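Local atomic coordinates of SusD homolog (Bacteroides thetaiotaomicron VPI-5482, PDB entry 3IV0), a protein that is of unknown function but, as a SusD-family protein of the bacterial outer membrane, probably binds glycans for uptake into the cell. Residues Glu237-Asn242 against Leu392-Asn397; Ser261-Phe266 against Arg396-Ala401. One frame throughout, in Å; residues are numbered along the deposited sequence.

Overall arrangement
Helix 385-398 takes part in both contacts, and each shows how one arginine-glutamate pair can tie together two segments of a helical fold that touch through that pair alone. Interaction 1 lies near the surface, where the last turns of the helix reach the end of helix 224-238 through a single bond. Interaction 2, its centre about 9 Å from that of the first, is buried: there the C-terminal end of the helix meets the turn leading into strand 264-268, and two bonds join nearly coplanar groups amid further charged partners. Helix 367-381 borders both, supplying Tyr367 to the glutamate of each, by its hydroxyl in interaction 1 and its backbone in interaction 2.

Interaction 1: residues Glu237-Asn242 against Leu392-Asn397; sequences ELERNN and LNRVRN
Glu239 and Arg394 form a salt bridge that joins the end of helix 224-238 to helix 385-398, within the largely helical SusD fold. The backbones stand well apart: the CA atoms of Glu239 and Arg394, the nearest across the two segments, are 12.8 Å from each other. Along 237-242, Glu237 first makes a local salt bridge, its OE1 receiving NH1 of Arg240 at 2.9 Å, while its other oxygen pairs with Arg202. Leu238 then opens a type I turn that runs to Asn241. Inside this turn Glu239 sends its side chain across: CG stands beside the backbone N (chi1 -72°), and a second bend at chi2 turns the carboxylate to the arginine. Arg394 comes from the opposite direction, and its NH1 gives a hydrogen bond to OE1 of Glu239 at 2.9 Å. The oxygen lies near the guanidinium plane, yet the nitrogen approaches from above the carboxylate plane, and the two flat groups are turned 47° apart. Tyr367 completes the arrangement, its hydroxyl bonding both to Glu239 OE2 and to Arg394 NH2, while Leu371 of the same helix 367-381 touches both side chains. A leucine in place of Arg394 would probably leave OE1 of Glu239 without its cationic mate and the Tyr367 hydroxyl without its bond to the guanidinium. Farther along, Asn241 folds back to close the turn: its ND2 meets Leu238 O at 2.8 Å, and its backbone N reaches that oxygen from the opposite face of the carbonyl plane at 3.2 Å.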
# COMPACT_ATOMS: atom_id res chain seq x y z
N GLU A 237 -11.08 -15.28 -9.60
CA GLU A 237 -11.92 -15.28 -8.41
C GLU A 237 -12.43 -13.88 -8.07
O GLU A 237 -13.61 -13.71 -7.75
CB GLU A 237 -11.16 -15.87 -7.22
CG GLU A 237 -11.94 -15.86 -5.90
CD GLU A 237 -13.18 -16.71 -5.92
OE1 GLU A 237 -13.30 -17.61 -6.76
OE2 GLU A 237 -14.05 -16.47 -5.07
N LEU A 238 -11.56 -12.87 -8.16
CA LEU A 238 -11.99 -11.49 -7.94
C LEU A 238 -13.20 -11.15 -8.80
O LEU A 238 -14.13 -10.48 -8.35
CB LEU A 238 -10.85 -10.56 -8.28
CG LEU A 238 -11.14 -9.07 -8.12
CD1 LEU A 238 -11.41 -8.75 -6.68
CD2 LEU A 238 -9.99 -8.25 -8.71
N GLU A 239 -13.20 -11.62 -10.03
CA GLU A 239 -14.24 -11.28 -10.98
C GLU A 239 -15.51 -12.09 -10.79
O GLU A 239 -16.47 -11.94 -11.57
CB GLU A 239 -13.71 -11.40 -12.40
CG GLU A 239 -12.72 -10.29 -12.73
CD GLU A 239 -13.35 -8.92 -12.53
OE1 GLU A 239 -14.03 -8.42 -13.46
OE2 GLU A 239 -13.22 -8.37 -11.43
N ARG A 240 -15.56 -12.91 -9.76
CA ARG A 240 -16.81 -13.57 -9.32
C ARG A 240 -17.55 -12.76 -8.23
O ARG A 240 -18.51 -13.23 -7.61
CB ARG A 240 -16.51 -14.98 -8.81
CG ARG A 240 -15.95 -15.88 -9.89
CD ARG A 240 -15.64 -17.29 -9.43
NE ARG A 240 -15.01 -17.99 -10.54
CZ ARG A 240 -13.76 -18.42 -10.59
NH1 ARG A 240 -12.94 -18.37 -9.54
NH2 ARG A 240 -13.35 -18.99 -11.71
N ASN A 241 -17.13 -11.53 -8.02
CA ASN A 241 -17.71 -10.70 -6.96
C ASN A 241 -19.16 -10.25 -7.22
O ASN A 241 -19.80 -9.68 -6.34
CB ASN A 241 -16.83 -9.48 -6.70
CG ASN A 241 -16.94 -8.43 -7.77
OD1 ASN A 241 -17.90 -7.64 -7.76
ND2 ASN A 241 -15.96 -8.33 -8.67
N ASN A 242 -19.65 -10.47 -8.44
CA ASN A 242 -21.07 -10.26 -8.81
C ASN A 242 -21.57 -8.87 -8.51
O ASN A 242 -22.70 -8.70 -8.02
CB ASN A 242 -22.01 -11.29 -8.18
CG ASN A 242 -23.33 -11.42 -8.97
OD1 ASN A 242 -23.37 -11.11 -10.17
ND2 ASN A 242 -24.38 -11.86 -8.31
N LEU A 392 -6.95 -3.96 -18.75
CA LEU A 392 -6.29 -2.67 -18.83
C LEU A 392 -7.27 -1.60 -19.29
O LEU A 392 -7.33 -0.50 -18.76
CB LEU A 392 -5.08 -2.77 -19.76
CG LEU A 392 -4.38 -1.48 -20.14
CD1 LEU A 392 -3.88 -0.72 -18.89
CD2 LEU A 392 -3.22 -1.76 -21.13
N ASN A 393 -8.05 -1.94 -20.30
CA ASN A 393 -8.96 -0.94 -20.88
C ASN A 393 -10.14 -0.57 -20.02
O ASN A 393 -10.72 0.49 -20.19
CB ASN A 393 -9.38 -1.40 -22.28
CG ASN A 393 -8.27 -1.21 -23.28
OD1 ASN A 393 -7.46 -0.30 -23.15
ND2 ASN A 393 -8.22 -2.06 -24.32
N ARG A 394 -10.48 -1.40 -19.05
CA ARG A 394 -11.48 -0.96 -18.08
C ARG A 394 -11.00 0.25 -17.31
O ARG A 394 -11.76 1.19 -17.06
CB ARG A 394 -11.86 -2.09 -17.16
CG ARG A 394 -12.72 -3.14 -17.89
CD ARG A 394 -12.95 -4.35 -17.08
NE ARG A 394 -13.73 -4.07 -15.89
CZ ARG A 394 -13.88 -4.97 -14.92
NH1 ARG A 394 -13.33 -6.15 -15.06
NH2 ARG A 394 -14.58 -4.67 -13.85
N VAL A 395 -9.71 0.26 -16.98
CA VAL A 395 -9.11 1.39 -16.28
C VAL A 395 -8.90 2.57 -17.23
O VAL A 395 -9.20 3.71 -16.87
CB VAL A 395 -7.82 0.96 -15.59
CG1 VAL A 395 -7.14 2.15 -14.92
CG2 VAL A 395 -8.13 -0.18 -14.57
N ARG A 396 -8.42 2.28 -18.44
CA ARG A 396 -8.23 3.34 -19.44
C ARG A 396 -9.57 4.02 -19.73
O ARG A 396 -9.65 5.24 -19.79
CB ARG A 396 -7.69 2.78 -20.74
CG ARG A 396 -6.34 2.09 -20.69
CD ARG A 396 -5.22 3.06 -20.55
NE ARG A 396 -5.05 3.86 -21.78
CZ ARG A 396 -4.11 4.78 -21.93
NH1 ARG A 396 -3.29 5.11 -20.95
NH2 ARG A 396 -4.03 5.45 -23.07
N ASN A 397 -10.61 3.23 -19.95
CA ASN A 397 -11.91 3.79 -20.29
C ASN A 397 -12.47 4.64 -19.15
O ASN A 397 -13.05 5.69 -19.38
CB ASN A 397 -12.91 2.72 -20.70
CG ASN A 397 -12.70 2.18 -22.12
OD1 ASN A 397 -12.90 0.98 -22.37
ND2 ASN A 397 -12.33 3.04 -23.04

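Interaction 2: residues Ser261-Phe266 against Arg396-Ala401; sequences SDEGLF and RNRAHA
Arg398 meets Glu263 end-on in a bidentate salt bridge, the textbook pairing of a guanidinium with a carboxylate. NH1 of Arg398 donates to OE1 of Glu263 at 2.8 Å, and NH2 of Arg398 to OE2 of Glu263 at 2.9 Å. Both bonds are almost straight, with N-H...O angles of 175°, and each oxygen uses its syn lone pair. The two flat groups are nearly coplanar, 13° apart, which fixes the rotation of each against the other. Glu263 reaches across with a chain extended beyond CG, whereas Arg398 bends at chi2 (-94°) and chi3 to bring its two terminal nitrogens level with the carboxylate.

The pair is buried, and each of its four polar ends has another partner: OE1 of Glu263 also accepts from the backbone N of Leu248 and OE2 makes a second salt bridge with Arg366, while NH1 of Arg398 donates to the carbonyl of Leu248 and NH2 pairs with Glu422. Charges thus alternate from Arg366 through Glu263 and Arg398 to Glu422, which is likely to keep these groups ionised and to offset the closeness of Arg366 to Arg398.

Local capping bonds order the backbone of each segment. Ser261 begins a type I turn to Gly264, and its OG accepts from Glu263 N at 3.1 Å, an ST turn. Across the contact, a Schellman motif ends helix 385-398, with Ala401 N bonded to Arg396 O at 3.0 Å, His400 N bonded to Asn397 O, and His400 at positive phi. Ile256 of helix 253-258 and Ala368 of helix 367-381 touch both Glu263 and Arg398, while the turn runs directly into strand 264-268, which pairs antiparallel with strand 362-366.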
# COMPACT_ATOMS: atom_id res chain seq x y z
N SER A 261 -16.03 3.31 -0.50
CA SER A 261 -16.67 3.20 -1.81
C SER A 261 -16.70 1.77 -2.31
O SER A 261 -16.00 0.90 -1.80
CB SER A 261 -15.95 4.06 -2.87
OG SER A 261 -14.81 3.36 -3.38
N ASP A 262 -17.44 1.55 -3.39
CA ASP A 262 -17.52 0.22 -3.98
C ASP A 262 -16.25 -0.18 -4.76
O ASP A 262 -16.18 -1.27 -5.29
CB ASP A 262 -18.69 0.12 -4.98
CG ASP A 262 -20.06 0.03 -4.30
OD1 ASP A 262 -20.14 0.07 -3.07
OD2 ASP A 262 -21.05 -0.12 -5.04
N GLU A 263 -15.26 0.72 -4.84
CA GLU A 263 -14.02 0.42 -5.50
C GLU A 263 -12.96 -0.02 -4.49
O GLU A 263 -11.96 -0.65 -4.87
CB GLU A 263 -13.55 1.65 -6.30
CG GLU A 263 -12.38 1.35 -7.17
CD GLU A 263 -12.07 2.37 -8.23
OE1 GLU A 263 -12.99 3.07 -8.68
OE2 GLU A 263 -10.89 2.36 -8.68
N GLY A 264 -13.16 0.27 -3.22
CA GLY A 264 -12.13 -0.06 -2.24
C GLY A 264 -12.03 -1.56 -2.03
O GLY A 264 -13.04 -2.26 -2.01
N LEU A 265 -10.82 -2.08 -1.87
CA LEU A 265 -10.63 -3.47 -1.48
C LEU A 265 -10.08 -3.53 -0.05
O LEU A 265 -10.49 -4.43 0.70
CB LEU A 265 -9.74 -4.25 -2.46
CG LEU A 265 -10.34 -4.43 -3.85
CD1 LEU A 265 -9.34 -5.13 -4.76
CD2 LEU A 265 -11.66 -5.15 -3.84
N PHE A 266 -9.12 -2.70 0.35
CA PHE A 266 -8.73 -2.62 1.76
C PHE A 266 -8.31 -1.21 2.02
O PHE A 266 -7.54 -0.62 1.23
CB PHE A 266 -7.65 -3.63 2.19
CG PHE A 266 -7.42 -3.61 3.66
CD1 PHE A 266 -8.45 -4.02 4.50
CD2 PHE A 266 -6.30 -3.06 4.21
CE1 PHE A 266 -8.32 -3.91 5.87
CE2 PHE A 266 -6.17 -2.94 5.59
CZ PHE A 266 -7.20 -3.36 6.41
N ARG A 396 -8.42 2.28 -18.44
CA ARG A 396 -8.23 3.34 -19.44
C ARG A 396 -9.57 4.02 -19.73
O ARG A 396 -9.65 5.24 -19.79
CB ARG A 396 -7.69 2.78 -20.74
CG ARG A 396 -6.34 2.09 -20.69
CD ARG A 396 -5.22 3.06 -20.55
NE ARG A 396 -5.05 3.86 -21.78
CZ ARG A 396 -4.11 4.78 -21.93
NH1 ARG A 396 -3.29 5.11 -20.95
NH2 ARG A 396 -4.03 5.45 -23.07
N ASN A 397 -10.61 3.23 -19.95
CA ASN A 397 -11.91 3.79 -20.29
C ASN A 397 -12.47 4.64 -19.15
O ASN A 397 -13.05 5.69 -19.38
CB ASN A 397 -12.91 2.72 -20.70
CG ASN A 397 -12.70 2.18 -22.12
OD1 ASN A 397 -12.90 0.98 -22.37
ND2 ASN A 397 -12.33 3.04 -23.04
N ARG A 398 -12.28 4.22 -17.90
CA ARG A 398 -12.77 5.02 -16.79
C ARG A 398 -12.08 6.39 -16.76
O ARG A 398 -12.71 7.39 -16.42
CB ARG A 398 -12.58 4.26 -15.45
CG ARG A 398 -13.24 4.94 -14.30
CD ARG A 398 -12.34 5.85 -13.51
NE ARG A 398 -11.29 5.11 -12.82
CZ ARG A 398 -11.44 4.44 -11.68
NH1 ARG A 398 -12.60 4.39 -11.07
NH2 ARG A 398 -10.41 3.81 -11.16
N ALA A 399 -10.81 6.43 -17.14
CA ALA A 399 -10.05 7.69 -17.21
C ALA A 399 -10.28 8.48 -18.49
O ALA A 399 -9.65 9.52 -18.68
CB ALA A 399 -8.58 7.37 -17.04
N HIS A 400 -11.11 7.97 -19.40
CA HIS A 400 -11.30 8.59 -20.70
C HIS A 400 -9.95 8.74 -21.42
O HIS A 400 -9.67 9.75 -22.07
CB HIS A 400 -12.07 9.93 -20.57
CG HIS A 400 -13.34 9.80 -19.80
ND1 HIS A 400 -14.32 8.89 -20.13
CD2 HIS A 400 -13.79 10.47 -18.71
CE1 HIS A 400 -15.32 9.00 -19.27
NE2 HIS A 400 -15.02 9.95 -18.41
N ALA A 401 -9.12 7.71 -21.33
CA ALA A 401 -7.92 7.57 -22.10
C ALA A 401 -8.12 6.58 -23.23
O ALA A 401 -9.06 5.77 -23.21
CB ALA A 401 -6.75 7.14 -21.19